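Long-range contacts in actinorhodin polyketide putative beta-ketoacyl synthase 2 (Streptomyces coelicolor A3, PDB 1TQY), which serves as the chain length factor of actinorhodin biosynthesis, has a beta-ketoacyl synthase fold and probably takes part in building the polyketide chain: residues V19-L24 / T336-L341; V43-V48 / A56-D61; Y51-A56 / W202-Q207. All blocks are in the same frame, centred on the assembly; numbering follows the deposited sequence.

Contact 1 (V19-L24 / T336-L341); sequences VAPNGL and TTTGRL. With NA (sodium ion), chain K.
Asn-22 lies against Thr-337 and Thr-338 along most of its side chain. Its CB is 3.9 Å from the carbonyl O of Thr-337, and CG lies near both that oxygen and the methyl of Thr-338, which sit on one side of it. Beyond CG the two branches part. OD1 approaches Thr-338 CG2 to 3.3 Å, whereas ND2 stands 3.2 Å from Thr-337 OG1. A chi1 of 60°, with CG held between the backbone N and the carbonyl carbon, turns the amide toward residues 337-338. ND2 donates to the carbonyl O of Arg-37, and Thr-337 OG1 is hydrogen-bonded to the carbonyl O of Pro-334. OD1 is buried by the contact and has no polar partner in the model.

Asn-22 belongs to a tight beta hairpin: a type I turn from Ala-20 to Gly-23 joins strand 11-20 to strand 23-24, in the thiolase-like fold of the ketosynthases. Facing it is the loop between strand 330-332 and helix 345-359. Pro-21, at the turn, sets CG 3.6 Å from the carbonyl O of Thr-338, and the same CG meets Leu-341 CD2 at 4.2 Å. One ring atom thus touches both a backbone oxygen and a leucine methyl, while the proline's own carbonyl O binds the sodium ion at 2.3 Å. Helix 345-359 closes over Ala-20, Thr-338 and Leu-341 through Leu-348.

Contact 2 (V43-V48 / A56-D61); sequences VTRFDV and AGQIDD. With NA (sodium ion), chain K.
The side-chain oxygen of Gln-58 accepts a nearly straight hydrogen bond from the backbone N of Thr-44, with N to OE1 at 2.8 Å. The donor lies in the carbonyl plane, on a lone pair. Thr-44 is near the start of the loop that joins the strands of a small antiparallel hairpin, 40-42 with 55-57, whereas Gln-58 follows the second strand and reaches back with its side chain. Its NE2 returns a second bond to Thr-44 OG1 at 3.0 Å, close to the amide plane, so one residue holds both ends of the amide and fixes its rotation. The chain is extended beyond CG (chi2 177°), which carries the amide far enough to reach Thr-44.

Arg-45 runs past Gln-58 in the opposite direction, its guanidinium 33° from the amide plane and with Gln-58 CG over one face. NH2 makes a salt bridge to Glu-237 and only a long one, 3.8 Å, to Asp-60 OD1. Deeper in, Val-43 CG2 packs on Ala-56 CB at 3.6 Å. The backbone of Gln-58 serves the sodium ion, its O binding the metal at 2.3 Å; water 2, a more distant ligand of that ion, donates to Asp-60 OD2 at 2.9 Å.

Contact 3 (Y51-A56 / W202-Q207); sequences YPATLA and WGWVSQ
Trp-204 presents the edge of its indole to the backbone of residues 53-55. NE1 donates to the carbonyl O of Ala-53 at 2.9 Å; the oxygen lies almost in the indole plane, but the donor stands well above the carbonyl plane, 52° out of it. Farther along the same edge, CH2 comes within 3.0 Å of the carbonyl O of Leu-55. Two methyl groups approach the six-membered ring obliquely, from opposite sides of its plane: Ala-53 CB is 3.7 Å from CZ2, and Ala-56 CB is equally far from CZ3.

At the five-membered end Tyr-51 joins in an offset edge-to-face pair, the edge of the indole directed to the tyrosine face, with centroids 5.8 Å apart and planes at 64°. Val-205 CG2 meets the same phenol ring, 3.6 Å from Tyr-51 CE1. The indole gets its reach from chi1 (-170°), which sets CG opposite the backbone N and sends the ring off the helix toward the strand.

Beyond these contacts, Phe-46 makes an edge-to-face contact with Trp-204, and Tyr-51 OH is hydrogen-bonded to the backbone of the other protein chain of the assembly. Helix 201-208 bears the tryptophan on a backbone reinforced by side chains: Ser-206 OG donates to the carbonyl O of Trp-202, and Gln-207 NE2 to that of Gly-203, while Asp-200 accepts from Gly-203 N. The contact joins this helix to the end of the long loop and the start of strand 55-57, in the N-terminal half of the ketosynthase fold. With a single hydrogen bond between the segments and mostly apolar side-chain packing round it, it is a mainly hydrophobic seat in which the Ala-53 carbonyl satisfies the indole nitrogen buried there.

Contacts 1 and 2 share the sodium ion, each supplying one backbone carbonyl, and they touch directly where Pro-21 packs on Gly-57 and Gln-58. Contact 1 is buried nearest the middle of the chain and relies on packing around a turn. Contact 2 is only partly buried and is the polar one, with its amide clasp and charged groups. Contact 3 lies about as far from the chain centre as contact 2 yet is buried, with apolar and aromatic chemistry. Contacts 2 and 3 both reach the partner chain and both use strand 55-57, and Ala-56 belongs to each, whereas contacts 1 and 3 do not touch.

Contact 1 (V19-L24 / T336-L341)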
loop_
_atom_site.group_PDB
_atom_site.type_symbol
_atom_site.label_atom_id
_atom_site.label_comp_id
_atom_site.label_asym_id
_atom_site.label_seq_id
_atom_site.Cartn_x
_atom_site.Cartn_y
_atom_site.Cartn_z
ATOM N N VAL B 19 -20.405 5.121 1.087
ATOM C CA VAL B 19 -20.477 5.911 2.302
ATOM C C VAL B 19 -19.955 7.292 1.900
ATOM O O VAL B 19 -18.743 7.516 1.801
ATOM C CB VAL B 19 -19.618 5.268 3.435
ATOM C CG1 VAL B 19 -20.250 3.940 3.865
ATOM C CG2 VAL B 19 -18.193 5.011 2.960
ATOM N N ALA B 20 -20.881 8.212 1.648
ATOM C CA ALA B 20 -20.520 9.561 1.207
ATOM C C ALA B 20 -21.118 10.709 2.008
ATOM O O ALA B 20 -22.182 10.573 2.612
ATOM C CB ALA B 20 -20.888 9.720 -0.264
ATOM N N PRO B 21 -20.440 11.870 2.005
ATOM C CA PRO B 21 -20.915 13.048 2.740
ATOM C C PRO B 21 -22.332 13.476 2.358
ATOM O O PRO B 21 -23.002 14.146 3.138
ATOM C CB PRO B 21 -19.873 14.115 2.401
ATOM C CG PRO B 21 -18.619 13.305 2.211
ATOM C CD PRO B 21 -19.129 12.140 1.388
ATOM N N ASN B 22 -22.793 13.098 1.169
ATOM C CA ASN B 22 -24.146 13.465 0.758
ATOM C C ASN B 22 -25.074 12.253 0.675
ATOM O O ASN B 22 -26.135 12.316 0.060
ATOM C CB ASN B 22 -24.120 14.225 -0.582
ATOM C CG ASN B 22 -23.510 13.417 -1.703
ATOM O OD1 ASN B 22 -22.763 12.464 -1.461
ATOM N ND2 ASN B 22 -23.796 13.811 -2.942
ATOM N N GLY B 23 -24.670 11.146 1.297
ATOM C CA GLY B 23 -25.515 9.963 1.269
ATOM C C GLY B 23 -24.920 8.671 1.810
ATOM O O GLY B 23 -23.965 8.129 1.242
ATOM N N LEU B 24 -25.489 8.176 2.910
ATOM C CA LEU B 24 -25.033 6.933 3.525
ATOM C C LEU B 24 -25.746 5.796 2.820
ATOM O O LEU B 24 -26.853 5.420 3.200
ATOM C CB LEU B 24 -25.385 6.883 5.014
ATOM C CG LEU B 24 -24.252 6.608 6.014
ATOM C CD1 LEU B 24 -24.869 6.283 7.359
ATOM C CD2 LEU B 24 -23.372 5.488 5.554
ATOM N N THR B 336 -17.969 16.993 -6.935
ATOM C CA THR B 336 -18.207 18.349 -6.462
ATOM C C THR B 336 -19.256 18.285 -5.348
ATOM O O THR B 336 -19.370 19.203 -4.534
ATOM C CB THR B 336 -18.733 19.263 -7.594
ATOM O OG1 THR B 336 -19.785 18.593 -8.303
ATOM C CG2 THR B 336 -17.612 19.614 -8.569
ATOM N N THR B 337 -20.016 17.193 -5.311
ATOM C CA THR B 337 -21.035 17.028 -4.284
ATOM C C THR B 337 -20.510 16.357 -3.019
ATOM O O THR B 337 -21.188 16.361 -1.993
ATOM C CB THR B 337 -22.240 16.191 -4.783
ATOM O OG1 THR B 337 -21.790 14.886 -5.174
ATOM C CG2 THR B 337 -22.921 16.873 -5.950
ATOM N N THR B 338 -19.305 15.791 -3.083
ATOM C CA THR B 338 -18.734 15.090 -1.929
ATOM C C THR B 338 -17.396 15.607 -1.416
ATOM O O THR B 338 -17.084 15.460 -0.233
ATOM C CB THR B 338 -18.504 13.599 -2.236
ATOM O OG1 THR B 338 -17.491 13.476 -3.246
ATOM C CG2 THR B 338 -19.774 12.955 -2.734
ATOM N N GLY B 339 -16.609 16.209 -2.298
ATOM C CA GLY B 339 -15.296 16.669 -1.903
ATOM C C GLY B 339 -14.371 15.549 -2.344
ATOM O O GLY B 339 -14.848 14.525 -2.847
ATOM N N ARG B 340 -13.062 15.723 -2.180
ATOM C CA ARG B 340 -12.104 14.692 -2.578
ATOM C C ARG B 340 -11.940 13.712 -1.420
ATOM O O ARG B 340 -11.550 14.103 -0.315
ATOM C CB ARG B 340 -10.751 15.323 -2.937
ATOM C CG ARG B 340 -10.776 16.219 -4.191
ATOM C CD ARG B 340 -9.371 16.658 -4.638
ATOM N NE ARG B 340 -8.549 15.587 -5.207
ATOM C CZ ARG B 340 -8.661 15.119 -6.447
ATOM N NH1 ARG B 340 -9.571 15.619 -7.271
ATOM N NH2 ARG B 340 -7.845 14.164 -6.873
ATOM N N LEU B 341 -12.223 12.440 -1.679
ATOM C CA LEU B 341 -12.150 11.423 -0.643
ATOM C C LEU B 341 -10.871 10.593 -0.689
ATOM O O LEU B 341 -10.796 9.507 -0.114
ATOM C CB LEU B 341 -13.383 10.513 -0.726
ATOM C CG LEU B 341 -14.735 11.218 -0.937
ATOM C CD1 LEU B 341 -15.805 10.145 -1.003
ATOM C CD2 LEU B 341 -15.049 12.223 0.206
HETATM NA NA NA K . -22.776 15.448 4.968
HETATM O O HOH W 1 -24.659 16.674 4.327
HETATM O O HOH W 2 -21.918 17.902 6.438
HETATM O O HOH W 3 -23.706 14.018 5.859
#

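Contact 2 (V43-V48 / A56-D61)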
loop_
_atom_site.group_PDB
_atom_site.type_symbol
_atom_site.label_atom_id
_atom_site.label_comp_id
_atom_site.label_asym_id
_atom_site.label_seq_id
_atom_site.Cartn_x
_atom_site.Cartn_y
_atom_site.Cartn_z
ATOM N N VAL B 43 -16.638 22.351 9.230
ATOM C CA VAL B 43 -16.131 21.204 9.957
ATOM C C VAL B 43 -16.621 21.391 11.383
ATOM O O VAL B 43 -16.498 22.478 11.952
ATOM C CB VAL B 43 -14.584 21.150 9.943
ATOM C CG1 VAL B 43 -14.096 19.988 10.793
ATOM C CG2 VAL B 43 -14.082 20.986 8.506
ATOM N N THR B 44 -17.188 20.332 11.948
ATOM C CA THR B 44 -17.730 20.377 13.297
ATOM C C THR B 44 -17.026 19.371 14.203
ATOM O O THR B 44 -17.293 19.301 15.402
ATOM C CB THR B 44 -19.240 20.094 13.255
ATOM O OG1 THR B 44 -19.471 18.796 12.697
ATOM C CG2 THR B 44 -19.945 21.121 12.373
ATOM N N ARG B 45 -16.105 18.611 13.621
ATOM C CA ARG B 45 -15.347 17.614 14.369
ATOM C C ARG B 45 -14.490 18.266 15.450
ATOM O O ARG B 45 -14.069 17.611 16.399
ATOM C CB ARG B 45 -14.460 16.810 13.414
ATOM C CG ARG B 45 -15.233 15.997 12.387
ATOM C CD ARG B 45 -16.108 14.959 13.068
ATOM N NE ARG B 45 -17.205 14.525 12.212
ATOM C CZ ARG B 45 -17.147 13.502 11.369
ATOM N NH1 ARG B 45 -16.031 12.787 11.262
ATOM N NH2 ARG B 45 -18.208 13.201 10.630
ATOM N N PHE B 46 -14.242 19.564 15.293
ATOM C CA PHE B 46 -13.440 20.346 16.231
ATOM C C PHE B 46 -13.634 21.807 15.829
ATOM O O PHE B 46 -14.418 22.085 14.930
ATOM C CB PHE B 46 -11.970 19.933 16.133
ATOM C CG PHE B 46 -11.409 20.040 14.748
ATOM C CD1 PHE B 46 -10.949 21.264 14.270
ATOM C CD2 PHE B 46 -11.384 18.934 13.905
ATOM C CE1 PHE B 46 -10.471 21.390 12.970
ATOM C CE2 PHE B 46 -10.910 19.041 12.600
ATOM C CZ PHE B 46 -10.451 20.281 12.130
ATOM N N ASP B 47 -12.936 22.731 16.483
ATOM C CA ASP B 47 -13.078 24.164 16.185
ATOM C C ASP B 47 -12.218 24.625 15.000
ATOM O O ASP B 47 -11.073 25.022 15.193
ATOM C CB ASP B 47 -12.696 24.982 17.431
ATOM C CG ASP B 47 -13.150 26.435 17.354
ATOM O OD1 ASP B 47 -13.458 26.916 16.242
ATOM O OD2 ASP B 47 -13.185 27.100 18.411
ATOM N N VAL B 48 -12.770 24.593 13.788
ATOM C CA VAL B 48 -12.024 25.007 12.592
ATOM C C VAL B 48 -11.876 26.505 12.386
ATOM O O VAL B 48 -11.115 26.936 11.519
ATOM C CB VAL B 48 -12.652 24.488 11.276
ATOM C CG1 VAL B 48 -12.162 23.109 10.973
ATOM C CG2 VAL B 48 -14.166 24.547 11.358
ATOM N N ALA B 56 -15.517 21.038 4.655
ATOM C CA ALA B 56 -15.216 19.642 4.384
ATOM C C ALA B 56 -16.476 18.829 4.135
ATOM O O ALA B 56 -17.579 19.240 4.500
ATOM C CB ALA B 56 -14.437 19.034 5.537
ATOM N N GLY B 57 -16.300 17.679 3.489
ATOM C CA GLY B 57 -17.418 16.795 3.224
ATOM C C GLY B 57 -17.534 15.799 4.368
ATOM O O GLY B 57 -16.867 14.764 4.366
ATOM N N GLN B 58 -18.370 16.111 5.351
ATOM C CA GLN B 58 -18.556 15.223 6.491
ATOM C C GLN B 58 -19.755 14.315 6.337
ATOM O O GLN B 58 -20.745 14.677 5.704
ATOM C CB GLN B 58 -18.767 16.016 7.775
ATOM C CG GLN B 58 -17.560 16.713 8.329
ATOM C CD GLN B 58 -17.905 17.535 9.568
ATOM O OE1 GLN B 58 -17.044 18.183 10.157
ATOM N NE2 GLN B 58 -19.174 17.510 9.963
ATOM N N ILE B 59 -19.640 13.123 6.914
ATOM C CA ILE B 59 -20.736 12.168 6.930
ATOM C C ILE B 59 -21.270 12.351 8.352
ATOM O O ILE B 59 -20.578 12.028 9.310
ATOM C CB ILE B 59 -20.236 10.728 6.735
ATOM C CG1 ILE B 59 -19.681 10.561 5.313
ATOM C CG2 ILE B 59 -21.383 9.748 6.996
ATOM C CD1 ILE B 59 -19.146 9.167 5.022
ATOM N N ASP B 60 -22.475 12.899 8.495
ATOM C CA ASP B 60 -23.024 13.154 9.830
ATOM C C ASP B 60 -24.174 12.264 10.255
ATOM O O ASP B 60 -24.713 12.441 11.337
ATOM C CB ASP B 60 -23.483 14.612 9.959
ATOM C CG ASP B 60 -22.370 15.604 9.707
ATOM O OD1 ASP B 60 -21.269 15.444 10.278
ATOM O OD2 ASP B 60 -22.612 16.554 8.935
ATOM N N ASP B 61 -24.559 11.309 9.426
ATOM C CA ASP B 61 -25.669 10.437 9.791
ATOM C C ASP B 61 -25.204 9.007 9.981
ATOM O O ASP B 61 -25.982 8.066 9.813
ATOM C CB ASP B 61 -26.743 10.493 8.716
ATOM C CG ASP B 61 -26.178 10.256 7.332
ATOM O OD1 ASP B 61 -26.973 10.178 6.371
ATOM O OD2 ASP B 61 -24.936 10.150 7.216
HETATM NA NA NA K . -22.776 15.448 4.968
HETATM O O HOH W 2 -21.918 17.902 6.438
HETATM O O HOH W 3 -23.706 14.018 5.859
HETATM O O HOH W 1 -24.659 16.674 4.327
#

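Contact 3 (Y51-A56 / W202-Q207)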
loop_
_atom_site.group_PDB
_atom_site.type_symbol
_atom_site.label_atom_id
_atom_site.label_comp_id
_atom_site.label_asym_id
_atom_site.label_seq_id
_atom_site.Cartn_x
_atom_site.Cartn_y
_atom_site.Cartn_z
ATOM N N TYR B 51 -8.465 27.861 11.949
ATOM C CA TYR B 51 -7.634 27.438 10.823
ATOM C C TYR B 51 -8.110 28.109 9.534
ATOM O O TYR B 51 -9.274 28.495 9.421
ATOM C CB TYR B 51 -7.710 25.921 10.662
ATOM C CG TYR B 51 -7.254 25.169 11.879
ATOM C CD1 TYR B 51 -5.915 25.157 12.255
ATOM C CD2 TYR B 51 -8.168 24.477 12.668
ATOM C CE1 TYR B 51 -5.503 24.468 13.391
ATOM C CE2 TYR B 51 -7.765 23.790 13.802
ATOM C CZ TYR B 51 -6.434 23.789 14.159
ATOM O OH TYR B 51 -6.038 23.096 15.271
ATOM N N PRO B 52 -7.215 28.242 8.542
ATOM C CA PRO B 52 -7.513 28.862 7.243
ATOM C C PRO B 52 -8.646 28.182 6.478
ATOM O O PRO B 52 -9.538 28.843 5.960
ATOM C CB PRO B 52 -6.194 28.740 6.483
ATOM C CG PRO B 52 -5.170 28.692 7.557
ATOM C CD PRO B 52 -5.803 27.837 8.618
ATOM N N ALA B 53 -8.593 26.857 6.387
ATOM C CA ALA B 53 -9.623 26.100 5.689
ATOM C C ALA B 53 -10.653 25.681 6.728
ATOM O O ALA B 53 -10.288 25.309 7.842
ATOM C CB ALA B 53 -9.011 24.874 5.028
ATOM N N THR B 54 -11.933 25.729 6.363
ATOM C CA THR B 54 -12.994 25.386 7.301
ATOM C C THR B 54 -14.093 24.501 6.741
ATOM O O THR B 54 -14.987 24.077 7.473
ATOM C CB THR B 54 -13.683 26.655 7.816
ATOM O OG1 THR B 54 -14.292 27.330 6.708
ATOM C CG2 THR B 54 -12.680 27.579 8.472
ATOM N N LEU B 55 -14.036 24.225 5.447
ATOM C CA LEU B 55 -15.068 23.412 4.816
ATOM C C LEU B 55 -14.607 21.996 4.505
ATOM O O LEU B 55 -13.455 21.784 4.136
ATOM C CB LEU B 55 -15.536 24.089 3.526
ATOM C CG LEU B 55 -16.276 25.424 3.629
ATOM C CD1 LEU B 55 -16.714 25.842 2.230
ATOM C CD2 LEU B 55 -17.496 25.290 4.536
ATOM N N ALA B 56 -15.517 21.038 4.655
ATOM C CA ALA B 56 -15.216 19.642 4.384
ATOM C C ALA B 56 -16.476 18.829 4.135
ATOM O O ALA B 56 -17.579 19.240 4.500
ATOM C CB ALA B 56 -14.437 19.034 5.537
ATOM N N TRP B 202 -5.035 17.495 13.604
ATOM C CA TRP B 202 -3.754 17.224 12.943
ATOM C C TRP B 202 -3.961 16.832 11.484
ATOM O O TRP B 202 -3.304 17.375 10.585
ATOM C CB TRP B 202 -2.990 16.124 13.691
ATOM C CG TRP B 202 -1.522 15.990 13.297
ATOM C CD1 TRP B 202 -0.781 16.855 12.528
ATOM C CD2 TRP B 202 -0.637 14.925 13.670
ATOM N NE1 TRP B 202 0.509 16.388 12.402
ATOM C CE2 TRP B 202 0.625 15.205 13.089
ATOM C CE3 TRP B 202 -0.787 13.757 14.438
ATOM C CZ2 TRP B 202 1.734 14.360 13.252
ATOM C CZ3 TRP B 202 0.329 12.911 14.600
ATOM C CH2 TRP B 202 1.566 13.226 14.005
ATOM N N GLY B 203 -4.885 15.901 11.249
ATOM C CA GLY B 203 -5.170 15.486 9.884
ATOM C C GLY B 203 -5.602 16.685 9.045
ATOM O O GLY B 203 -5.267 16.791 7.868
ATOM N N TRP B 204 -6.331 17.605 9.667
ATOM C CA TRP B 204 -6.825 18.798 8.984
ATOM C C TRP B 204 -5.690 19.740 8.565
ATOM O O TRP B 204 -5.594 20.169 7.404
ATOM C CB TRP B 204 -7.786 19.554 9.904
ATOM C CG TRP B 204 -8.525 20.655 9.200
ATOM C CD1 TRP B 204 -8.413 21.998 9.425
ATOM C CD2 TRP B 204 -9.447 20.499 8.117
ATOM N NE1 TRP B 204 -9.210 22.692 8.540
ATOM C CE2 TRP B 204 -9.856 21.796 7.726
ATOM C CE3 TRP B 204 -9.968 19.389 7.434
ATOM C CZ2 TRP B 204 -10.759 22.017 6.683
ATOM C CZ3 TRP B 204 -10.871 19.611 6.395
ATOM C CH2 TRP B 204 -11.253 20.920 6.033
ATOM N N VAL B 205 -4.838 20.049 9.530
ATOM C CA VAL B 205 -3.701 20.925 9.340
ATOM C C VAL B 205 -2.750 20.291 8.317
ATOM O O VAL B 205 -2.146 20.986 7.502
ATOM C CB VAL B 205 -3.056 21.181 10.765
ATOM C CG1 VAL B 205 -1.601 20.785 10.822
ATOM C CG2 VAL B 205 -3.277 22.613 11.174
ATOM N N SER B 206 -2.655 18.962 8.348
ATOM C CA SER B 206 -1.800 18.217 7.425
ATOM C C SER B 206 -2.307 18.413 5.989
ATOM O O SER B 206 -1.526 18.664 5.068
ATOM C CB SER B 206 -1.800 16.724 7.800
ATOM O OG SER B 206 -1.088 16.509 9.022
ATOM N N GLN B 207 -3.625 18.320 5.808
ATOM C CA GLN B 207 -4.225 18.499 4.493
ATOM C C GLN B 207 -4.013 19.931 4.031
ATOM O O GLN B 207 -3.723 20.183 2.857
ATOM C CB GLN B 207 -5.721 18.142 4.544
ATOM C CG GLN B 207 -5.958 16.664 4.854
ATOM C CD GLN B 207 -7.425 16.276 4.963
ATOM O OE1 GLN B 207 -8.149 16.203 3.970
ATOM N NE2 GLN B 207 -7.869 16.031 6.188
#